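Local coordinates for protein tyrosinase (Aspergillus oryzae, PDB 6JU8) that probably oxidises L-tyrosine and L-dopa to L-dopaquinone with molecular oxygen at a dinuclear copper centre, as a member of the tyrosinase family, at residues V47-V52 with E120-F125; Y64-G69 with P74-D79; T216-E221 with V363-Y368; Y439-D444 with K450-L455. The protein carries 1 engineered substitution. One frame throughout, in Å; residues are numbered along the deposited sequence.

Contact 1: V47-V52 with E120-F125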
# COMPACT_ATOMS: atom_id res chain seq x y z
N VAL A 47 19.42 -7.35 4.01
CA VAL A 47 18.19 -8.00 3.54
C VAL A 47 18.19 -9.50 3.84
O VAL A 47 17.21 -10.06 4.33
CB VAL A 47 18.02 -7.77 2.02
CG1 VAL A 47 16.92 -8.64 1.45
CG2 VAL A 47 17.75 -6.29 1.75
N GLU A 48 19.30 -10.17 3.54
CA GLU A 48 19.33 -11.62 3.69
C GLU A 48 19.33 -12.00 5.17
O GLU A 48 18.63 -12.94 5.55
CB GLU A 48 20.54 -12.24 2.98
CG GLU A 48 20.52 -12.06 1.47
CD GLU A 48 19.60 -12.98 0.70
OE1 GLU A 48 18.91 -13.83 1.29
OE2 GLU A 48 19.54 -12.87 -0.54
N ALA A 49 20.08 -11.26 5.98
CA ALA A 49 20.08 -11.56 7.42
C ALA A 49 18.72 -11.32 8.05
O ALA A 49 18.23 -12.12 8.87
CB ALA A 49 21.13 -10.73 8.14
N LEU A 50 18.12 -10.17 7.72
CA LEU A 50 16.84 -9.88 8.37
C LEU A 50 15.76 -10.85 7.92
O LEU A 50 14.88 -11.24 8.69
CB LEU A 50 16.41 -8.43 8.13
CG LEU A 50 15.17 -7.98 8.88
CD1 LEU A 50 15.30 -8.15 10.39
CD2 LEU A 50 14.89 -6.50 8.58
N THR A 51 15.85 -11.28 6.67
CA THR A 51 14.93 -12.30 6.19
C THR A 51 15.04 -13.59 6.99
O THR A 51 14.03 -14.14 7.44
CB THR A 51 15.15 -12.59 4.68
OG1 THR A 51 14.85 -11.38 3.98
CG2 THR A 51 14.23 -13.68 4.20
N VAL A 52 16.25 -14.10 7.19
CA VAL A 52 16.47 -15.27 8.02
C VAL A 52 15.91 -15.06 9.42
O VAL A 52 15.19 -15.92 9.94
CB VAL A 52 17.97 -15.60 8.10
CG1 VAL A 52 18.27 -16.59 9.22
CG2 VAL A 52 18.46 -16.15 6.77
N GLU A 120 25.27 -11.06 13.63
CA GLU A 120 25.54 -12.50 13.75
C GLU A 120 24.91 -13.32 12.63
O GLU A 120 25.56 -14.25 12.12
CB GLU A 120 25.07 -12.97 15.15
CG GLU A 120 25.98 -12.42 16.23
CD GLU A 120 25.47 -12.64 17.64
OE1 GLU A 120 24.39 -13.22 17.82
OE2 GLU A 120 26.18 -12.20 18.57
N ALA A 121 23.70 -12.95 12.21
CA ALA A 121 23.08 -13.63 11.08
C ALA A 121 23.83 -13.31 9.79
O ALA A 121 23.93 -14.14 8.87
CB ALA A 121 21.60 -13.25 10.96
N MET A 122 24.40 -12.12 9.67
CA MET A 122 25.20 -11.80 8.47
C MET A 122 26.41 -12.70 8.36
O MET A 122 26.76 -13.21 7.31
CB MET A 122 25.71 -10.35 8.52
CG MET A 122 24.62 -9.29 8.32
SD MET A 122 25.38 -7.65 8.40
CE MET A 122 23.98 -6.66 7.85
N LEU A 123 27.09 -12.91 9.49
CA LEU A 123 28.23 -13.82 9.47
C LEU A 123 27.83 -15.22 9.04
O LEU A 123 28.60 -15.87 8.31
CB LEU A 123 28.87 -13.85 10.86
CG LEU A 123 29.52 -12.56 11.34
CD1 LEU A 123 30.27 -12.83 12.65
CD2 LEU A 123 30.43 -11.97 10.28
N ASP A 124 26.71 -15.74 9.51
CA ASP A 124 26.23 -17.07 9.10
C ASP A 124 25.91 -17.07 7.61
O ASP A 124 26.22 -18.04 6.90
CB ASP A 124 24.98 -17.47 9.89
CG ASP A 124 25.23 -17.71 11.36
OD1 ASP A 124 26.20 -18.40 11.69
OD2 ASP A 124 24.46 -17.22 12.22
N PHE A 125 25.28 -16.01 7.10
CA PHE A 125 25.00 -15.91 5.66
C PHE A 125 26.29 -15.98 4.85
O PHE A 125 26.35 -16.70 3.85
CB PHE A 125 24.26 -14.60 5.36
CG PHE A 125 24.04 -14.40 3.87
CD1 PHE A 125 22.95 -14.97 3.24
CD2 PHE A 125 24.93 -13.65 3.12
CE1 PHE A 125 22.77 -14.83 1.88
CE2 PHE A 125 24.75 -13.50 1.75
CZ PHE A 125 23.67 -14.09 1.14
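Glu48 and Phe125 form the aromatic part of this helix-helix contact. The CB of Glu48 stands over one face of the Phe125 ring, 3.9 Å from the ring centroid, a CH-pi contact displaced toward the rim; next to it Glu48 CG lies 3.6 Å from Phe125 CE1. Two torsions account for this: the ring swings out with CG anti to the backbone N (chi1 176°), and the bend of Glu48 at chi2 lays its chain along the ring, where the carboxylate ends 15° from the ring plane. The carboxylate itself is drawn to a charge beyond the pair, the salt bridge of its OE2 with Lys193.

Purely apolar contacts lie where the backbones are nearest. The CB of Ala49 is 3.8 Å from Ala121 CB, and the same methyl also meets Met122 CG. The two alanines, with CA atoms 5.2 Å apart, are consistent with the 8.5 Å approach of the segment axes, which cross at 107°.

No hydrogen bond joins the segments. Helix 41-55 thus lies across helix 103-129, close to perpendicular; Val47 and Glu48 turn to strand 178-182, and Met122 and Phe125 reach back to Leu45 of helix 41-55.

Contact 2: Y64-G69 with P74-D79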
# COMPACT_ATOMS: atom_id res chain seq x y z
N TYR A 64 12.63 -12.73 14.73
CA TYR A 64 12.11 -11.36 14.72
C TYR A 64 10.90 -11.19 15.63
O TYR A 64 10.80 -10.23 16.41
CB TYR A 64 11.75 -10.97 13.28
CG TYR A 64 11.35 -9.51 13.15
CD1 TYR A 64 12.30 -8.52 12.89
CD2 TYR A 64 10.02 -9.13 13.29
CE1 TYR A 64 11.93 -7.19 12.77
CE2 TYR A 64 9.63 -7.80 13.19
CZ TYR A 64 10.60 -6.85 12.94
OH TYR A 64 10.22 -5.52 12.82
N PHE A 65 9.97 -12.14 15.55
CA PHE A 65 8.77 -12.04 16.36
C PHE A 65 9.14 -11.92 17.84
O PHE A 65 8.63 -11.10 18.59
CB PHE A 65 7.83 -13.25 16.16
CG PHE A 65 6.56 -13.12 16.96
CD1 PHE A 65 6.54 -13.44 18.32
CD2 PHE A 65 5.39 -12.68 16.35
CE1 PHE A 65 5.38 -13.30 19.08
CE2 PHE A 65 4.24 -12.53 17.10
CZ PHE A 65 4.22 -12.86 18.44
N ARG A 66 10.05 -12.80 18.31
CA ARG A 66 10.38 -12.78 19.73
C ARG A 66 11.18 -11.55 20.12
O ARG A 66 11.03 -11.05 21.25
CB ARG A 66 11.11 -14.06 20.11
CG ARG A 66 10.28 -15.33 20.00
CD ARG A 66 9.20 -15.45 21.07
NE ARG A 66 9.71 -15.29 22.44
CZ ARG A 66 10.37 -16.22 23.10
NH1 ARG A 66 10.66 -17.40 22.53
NH2 ARG A 66 10.80 -15.99 24.34
N LEU A 67 12.05 -11.05 19.26
CA LEU A 67 12.76 -9.80 19.56
C LEU A 67 11.82 -8.61 19.63
O LEU A 67 11.89 -7.82 20.58
CB LEU A 67 13.83 -9.55 18.49
CG LEU A 67 14.97 -10.57 18.52
CD1 LEU A 67 15.83 -10.41 17.27
CD2 LEU A 67 15.81 -10.37 19.78
N ALA A 68 10.90 -8.50 18.67
CA ALA A 68 9.85 -7.48 18.74
C ALA A 68 8.96 -7.68 19.97
O ALA A 68 8.48 -6.72 20.57
CB ALA A 68 9.00 -7.53 17.48
N GLY A 69 8.76 -8.94 20.38
CA GLY A 69 7.92 -9.23 21.52
C GLY A 69 8.50 -8.73 22.82
O GLY A 69 7.77 -8.55 23.79
N PRO A 74 3.25 -10.14 22.82
CA PRO A 74 2.22 -10.75 23.67
C PRO A 74 2.54 -10.84 25.15
O PRO A 74 1.84 -11.56 25.90
CB PRO A 74 2.11 -12.17 23.08
CG PRO A 74 3.50 -12.45 22.58
CD PRO A 74 4.00 -11.15 22.02
N TRP A 75 3.56 -10.15 25.61
CA TRP A 75 3.86 -9.99 27.03
C TRP A 75 4.38 -11.28 27.66
O TRP A 75 3.96 -11.64 28.76
CB TRP A 75 2.63 -9.45 27.77
CG TRP A 75 2.05 -8.22 27.15
CD1 TRP A 75 2.66 -7.01 26.94
CD2 TRP A 75 0.70 -8.08 26.69
NE1 TRP A 75 1.78 -6.12 26.36
CE2 TRP A 75 0.56 -6.76 26.19
CE3 TRP A 75 -0.39 -8.95 26.64
CZ2 TRP A 75 -0.63 -6.27 25.65
CZ3 TRP A 75 -1.57 -8.47 26.10
CH2 TRP A 75 -1.68 -7.15 25.62
N THR A 76 5.32 -11.94 26.98
CA THR A 76 5.86 -13.20 27.47
C THR A 76 7.29 -13.03 27.98
O THR A 76 7.90 -11.98 27.86
CB THR A 76 5.91 -14.28 26.36
OG1 THR A 76 6.92 -13.93 25.40
CG2 THR A 76 4.60 -14.40 25.61
N GLU A 77 7.83 -14.12 28.52
CA GLU A 77 9.23 -14.22 28.90
C GLU A 77 10.14 -14.00 27.70
O GLU A 77 9.78 -14.25 26.56
CB GLU A 77 9.54 -15.58 29.55
CG GLU A 77 9.67 -16.72 28.58
CD GLU A 77 11.05 -16.91 27.99
OE1 GLU A 77 12.13 -16.68 28.58
OE2 GLU A 77 11.08 -17.32 26.82
N TRP A 78 11.34 -13.51 28.02
CA TRP A 78 12.42 -13.47 27.04
C TRP A 78 13.73 -13.67 27.79
O TRP A 78 13.91 -13.12 28.88
CB TRP A 78 12.43 -12.16 26.23
CG TRP A 78 13.44 -12.24 25.12
CD1 TRP A 78 13.26 -12.80 23.88
CD2 TRP A 78 14.79 -11.75 25.13
NE1 TRP A 78 14.41 -12.70 23.15
CE2 TRP A 78 15.37 -12.05 23.88
CE3 TRP A 78 15.55 -11.07 26.10
CZ2 TRP A 78 16.68 -11.71 23.55
CZ3 TRP A 78 16.85 -10.75 25.77
CH2 TRP A 78 17.39 -11.05 24.52
N ASP A 79 14.63 -14.47 27.24
CA ASP A 79 15.94 -14.72 27.83
C ASP A 79 15.86 -15.13 29.29
O ASP A 79 16.73 -14.80 30.11
CB ASP A 79 16.90 -13.55 27.65
CG ASP A 79 18.35 -14.00 27.56
OD1 ASP A 79 18.59 -15.16 27.14
OD2 ASP A 79 19.24 -13.19 27.90
O HOH W 1 9.14 -10.92 25.55
O HOH W 2 6.26 -10.71 24.48
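Bends at chi2 and chi3 (-71° and -53°) fold the Arg66 chain round to Glu77, whose own chain, with CG between the backbone N and the carbonyl carbon and a bend at chi2, turns its carboxylate back to meet the guanidinium. Arg66 NH2 makes a salt bridge to Glu77 OE2 at 2.8 Å, but the N-H points poorly at the oxygen and the hydrogen bond within it is weak. The carboxylate lies at the edge of the guanidinium, the two planes 63° apart. A second bond from Arg66 NH2 reaches Glu77 O at 3.0 Å, approaching from above the carbonyl plane. One nitrogen therefore holds both the side chain and the backbone of Glu77, while Arg66 NH1 is bonded to Leu58 O.

Water extends the polar link toward Gly69. Water 2 lies 2.7 Å from Gly69 O, to which it may donate, and accepts from Thr76 N at 2.9 Å, between the two backbones.

Two apolar contacts accompany the polar ones: Phe65 CE1 is 3.9 Å from the CD of Pro74, a proline preceded by a cis peptide bond, and Leu67 CD2 is 4.1 Å from Trp78 CZ2. The indole NE1 is bonded to Gln61 O.

The loop thus folds back along helix 64-69 close to the copper ligand His71, and Leu67 and Trp78 both pack on Leu113 of helix 103-129.

Contact 3: T216-E221 with V363-Y368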
# COMPACT_ATOMS: atom_id res chain seq x y z
N THR A 216 -3.42 -10.06 21.03
CA THR A 216 -4.81 -9.65 21.19
C THR A 216 -5.08 -8.32 20.52
O THR A 216 -4.18 -7.61 20.11
CB THR A 216 -5.18 -9.54 22.68
OG1 THR A 216 -4.41 -8.50 23.29
CG2 THR A 216 -4.84 -10.83 23.42
N SER A 217 -6.37 -7.98 20.42
CA SER A 217 -6.72 -6.58 20.18
C SER A 217 -6.12 -5.73 21.31
O SER A 217 -5.75 -6.22 22.38
CB SER A 217 -8.22 -6.37 20.10
OG SER A 217 -8.89 -6.67 21.32
N GLN A 218 -5.99 -4.43 21.03
CA GLN A 218 -5.34 -3.51 21.94
C GLN A 218 -6.19 -2.27 22.14
O GLN A 218 -6.52 -1.52 21.21
CB GLN A 218 -3.96 -3.13 21.37
CG GLN A 218 -3.08 -4.33 21.08
CD GLN A 218 -2.68 -5.11 22.31
OE1 GLN A 218 -2.59 -4.60 23.43
NE2 GLN A 218 -2.36 -6.39 22.11
N LYS A 219 -6.62 -2.02 23.37
CA LYS A 219 -7.60 -0.98 23.68
C LYS A 219 -6.89 0.37 23.73
O LYS A 219 -5.84 0.47 24.36
CB LYS A 219 -8.36 -1.22 24.99
CG LYS A 219 -9.58 -0.31 25.17
CD LYS A 219 -10.19 -0.53 26.53
CE LYS A 219 -10.76 -1.91 26.78
NZ LYS A 219 -11.70 -2.39 25.74
N THR A 220 -7.46 1.32 23.01
CA THR A 220 -6.87 2.65 22.87
C THR A 220 -7.96 3.69 23.00
O THR A 220 -9.12 3.41 22.72
CB THR A 220 -6.24 2.81 21.47
OG1 THR A 220 -5.58 4.08 21.34
CG2 THR A 220 -7.32 2.81 20.39
N GLU A 221 -7.63 4.90 23.42
CA GLU A 221 -8.62 5.97 23.49
C GLU A 221 -8.44 6.91 22.30
O GLU A 221 -7.33 7.34 21.98
CB GLU A 221 -8.46 6.75 24.80
CG GLU A 221 -8.62 5.95 26.07
CD GLU A 221 -10.03 5.46 26.29
OE1 GLU A 221 -10.96 6.28 26.35
OE2 GLU A 221 -10.20 4.23 26.36
N VAL A 363 1.75 1.05 21.35
CA VAL A 363 2.92 0.52 22.07
C VAL A 363 2.94 -0.99 22.08
O VAL A 363 4.01 -1.58 21.84
CB VAL A 363 2.98 1.08 23.50
CG1 VAL A 363 3.93 0.28 24.39
CG2 VAL A 363 3.43 2.54 23.46
N PRO A 364 1.85 -1.71 22.37
CA PRO A 364 1.95 -3.16 22.42
C PRO A 364 2.44 -3.82 21.14
O PRO A 364 2.94 -4.95 21.25
CB PRO A 364 0.53 -3.61 22.76
CG PRO A 364 -0.11 -2.42 23.42
CD PRO A 364 0.53 -1.21 22.78
N VAL A 365 2.30 -3.21 19.96
CA VAL A 365 2.64 -3.90 18.73
C VAL A 365 3.56 -3.12 17.81
O VAL A 365 3.88 -3.62 16.72
CB VAL A 365 1.38 -4.35 17.95
CG1 VAL A 365 0.60 -5.40 18.74
CG2 VAL A 365 0.50 -3.15 17.59
N ALA A 366 4.01 -1.93 18.22
CA ALA A 366 4.81 -1.10 17.32
C ALA A 366 6.09 -1.77 16.87
O ALA A 366 6.54 -1.53 15.73
CB ALA A 366 5.12 0.21 18.03
N ALA A 367 6.72 -2.57 17.74
CA ALA A 367 8.02 -3.15 17.39
C ALA A 367 7.92 -4.18 16.28
O ALA A 367 8.95 -4.52 15.68
CB ALA A 367 8.68 -3.72 18.65
N TYR A 368 6.72 -4.65 15.93
CA TYR A 368 6.59 -5.60 14.82
C TYR A 368 6.88 -4.92 13.49
O TYR A 368 7.31 -5.57 12.53
CB TYR A 368 5.22 -6.33 14.82
CG TYR A 368 5.19 -7.22 16.04
CD1 TYR A 368 5.88 -8.41 16.07
CD2 TYR A 368 4.51 -6.83 17.18
CE1 TYR A 368 5.86 -9.22 17.21
CE2 TYR A 368 4.52 -7.62 18.32
CZ TYR A 368 5.18 -8.81 18.34
OH TYR A 368 5.22 -9.61 19.46
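Van der Waals contact carries this meeting, with the amide end of Gln218 laid against the ring of Pro364. Gln218 OE1 sits 3.3 Å from Pro364 CG and equally near CB, and Gln218 CD is 3.6 Å from Pro364 CB, so the carbonyl half of the amide does most of the touching. The Gln218 chain and the proline ring run antiparallel where they pass. A bend at chi2 (-65°) turns the Gln218 chain over to present its amide to the proline. Nearer its backbone, Gln218 CG comes no closer than 4.5 Å to Val365 CG1.

The Gln218 amide hydrogen-bonds within its own segment. Gln218 NE2 donates to Thr216 O at 3.0 Å, with an N-H...O angle of 131° and a donor 55° out of the carbonyl plane, hence an imperfectly aimed bond. Thr216 OG1 in turn donates to Ser217 O at 2.8 Å. Backbone bonding to Leu229 ties Gln218 into the hairpin of strands 218-222 and 225-229, and a backbone bond in which Pro364 can only accept joins it to Ala73, near the copper ligand His71.

No hydrogen bond crosses between the segments: the amide oxygen rests on proline ring carbons. The bond from NE2 to Thr216 O probably limits rotation of the amide and keeps OE1 on Pro364, whose side chain is about 7 Å from that of His71. The chemistry implies apposition of shapes beside the copper site, without a direct polar tie.

Contact 4: Y439-D444 with K450-L455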
# COMPACT_ATOMS: atom_id res chain seq x y z
N TYR A 439 27.99 7.69 15.58
CA TYR A 439 27.28 8.46 14.56
C TYR A 439 28.24 9.48 13.96
O TYR A 439 29.05 10.05 14.67
CB TYR A 439 26.07 9.19 15.18
CG TYR A 439 25.12 8.20 15.82
CD1 TYR A 439 24.27 7.44 15.02
CD2 TYR A 439 25.09 8.03 17.21
CE1 TYR A 439 23.39 6.52 15.58
CE2 TYR A 439 24.21 7.11 17.78
CZ TYR A 439 23.37 6.36 16.96
OH TYR A 439 22.50 5.43 17.50
N ALA A 440 28.13 9.73 12.66
CA ALA A 440 29.01 10.74 12.07
C ALA A 440 28.92 12.08 12.80
O ALA A 440 29.94 12.74 13.03
CB ALA A 440 28.68 10.98 10.60
N ILE A 441 27.70 12.46 13.15
CA ILE A 441 27.51 13.77 13.76
C ILE A 441 28.17 13.91 15.12
O ILE A 441 28.40 15.07 15.50
CB ILE A 441 26.01 14.09 13.84
CG1 ILE A 441 25.77 15.58 14.13
CG2 ILE A 441 25.29 13.21 14.85
CD1 ILE A 441 24.33 15.98 13.80
N THR A 442 28.47 12.80 15.79
CA THR A 442 29.12 12.86 17.11
C THR A 442 30.61 12.60 17.01
O THR A 442 31.30 12.49 18.04
CB THR A 442 28.48 11.92 18.14
OG1 THR A 442 28.30 10.58 17.64
CG2 THR A 442 27.08 12.40 18.50
N LYS A 443 31.19 12.52 15.81
CA LYS A 443 32.63 12.22 15.77
C LYS A 443 33.47 13.40 16.20
O LYS A 443 34.49 13.25 16.88
CB LYS A 443 33.03 11.75 14.37
CG LYS A 443 32.54 10.33 14.03
N ASP A 444 33.05 14.61 15.83
CA ASP A 444 33.84 15.82 16.02
C ASP A 444 33.05 16.87 16.79
O ASP A 444 32.12 17.51 16.27
CB ASP A 444 34.26 16.41 14.68
CG ASP A 444 35.14 17.64 14.79
OD1 ASP A 444 35.44 18.20 13.70
OD2 ASP A 444 35.52 18.03 15.91
N LYS A 450 27.29 23.24 14.35
CA LYS A 450 27.11 23.64 12.96
C LYS A 450 26.30 22.60 12.19
O LYS A 450 25.39 22.95 11.43
CB LYS A 450 28.47 23.84 12.28
N GLU A 451 26.62 21.32 12.37
CA GLU A 451 25.88 20.27 11.66
C GLU A 451 24.42 20.25 12.08
O GLU A 451 23.54 20.07 11.24
CB GLU A 451 26.56 18.92 11.89
CG GLU A 451 25.94 17.82 11.05
CD GLU A 451 26.74 16.53 10.95
OE1 GLU A 451 27.96 16.53 11.29
OE2 GLU A 451 26.15 15.54 10.46
N ILE A 452 24.12 20.44 13.37
CA ILE A 452 22.71 20.50 13.79
C ILE A 452 21.98 21.61 13.06
O ILE A 452 20.82 21.45 12.61
CB ILE A 452 22.62 20.74 15.31
CG1 ILE A 452 23.15 19.55 16.11
CG2 ILE A 452 21.22 21.15 15.75
CD1 ILE A 452 23.44 19.83 17.56
N SER A 453 22.62 22.78 12.96
CA SER A 453 22.03 23.91 12.24
C SER A 453 21.88 23.62 10.76
O SER A 453 20.85 23.90 10.15
CB SER A 453 22.90 25.15 12.48
OG SER A 453 22.43 26.30 11.80
N ASP A 454 22.90 23.01 10.16
CA ASP A 454 22.80 22.68 8.74
C ASP A 454 21.63 21.74 8.44
O ASP A 454 20.93 21.88 7.44
CB ASP A 454 24.10 22.02 8.27
CG ASP A 454 25.25 22.99 8.11
OD1 ASP A 454 25.03 24.21 8.21
OD2 ASP A 454 26.38 22.49 7.87
N LEU A 455 21.46 20.72 9.26
CA LEU A 455 20.43 19.72 9.03
C LEU A 455 19.04 20.17 9.45
O LEU A 455 18.06 19.87 8.75
CB LEU A 455 20.78 18.42 9.78
CG LEU A 455 21.99 17.63 9.28
CD1 LEU A 455 22.37 16.53 10.25
CD2 LEU A 455 21.69 17.00 7.91
O HOH W 3 29.43 17.01 13.68
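The backbones come nearest at Ile441 and Glu451, whose CA atoms are 7.0 Å apart, where an irregular turn faces the side of helix 448-456. Ile441 is the centre of the contact. With CG1 anti to the backbone N (chi1 -165°), its longer branch extends toward the helix. There the Glu451 chain, extended beyond CG, crosses it obliquely: Ile441 CG1 lies 3.5 Å from Glu451 CD, and Ile441 CD1 is 3.7 Å from Glu451 CG. Both the CG methylene and the flat carboxylate of Glu451 therefore lie against the isoleucine.

The CD1 methyl of Ile441 continues to Leu455 CD1 at 4.1 Å and, more loosely, to Ile452 CG1 at 4.4 Å. The glutamate's polar end is joined to the turn through solvent: water 3 donates to Glu451 OE1 at 2.8 Å and to Ile441 O at 2.9 Å. That bridge supplies a polar tie between the segments, which share no direct hydrogen bond.

Ile441 and Ile452 both rest on Ile385 of helix 371-389, and Ile452 also meets Phe288 and Thr292. The arrangement is a helix folded back on the turn that precedes it, a largely apolar junction with one water-bridged tie at the C-terminal end of the modelled chain, away from the annotated copper sites.

In the fold
Along the chain, contact 2 falls between the two segments of contact 1, and contacts 3 and 4 follow in series. Contacts 1 and 2, with centres 19 Å apart, touch through Leu50 and Tyr64, and both involve helix 103-129 or residues packed on it. Contacts 2 and 3 are closer, 14 Å between centres: Tyr64 OH probably bonds to Tyr368 O, and Trp75 meets Gln218. Together these two flank the loop of copper ligand His71, within the central tyrosinase domain. Contact 4 stands apart, its centre 31 to 35 Å from the others, yet its turn and helix pack on helix 371-389, which carries the copper ligand His376.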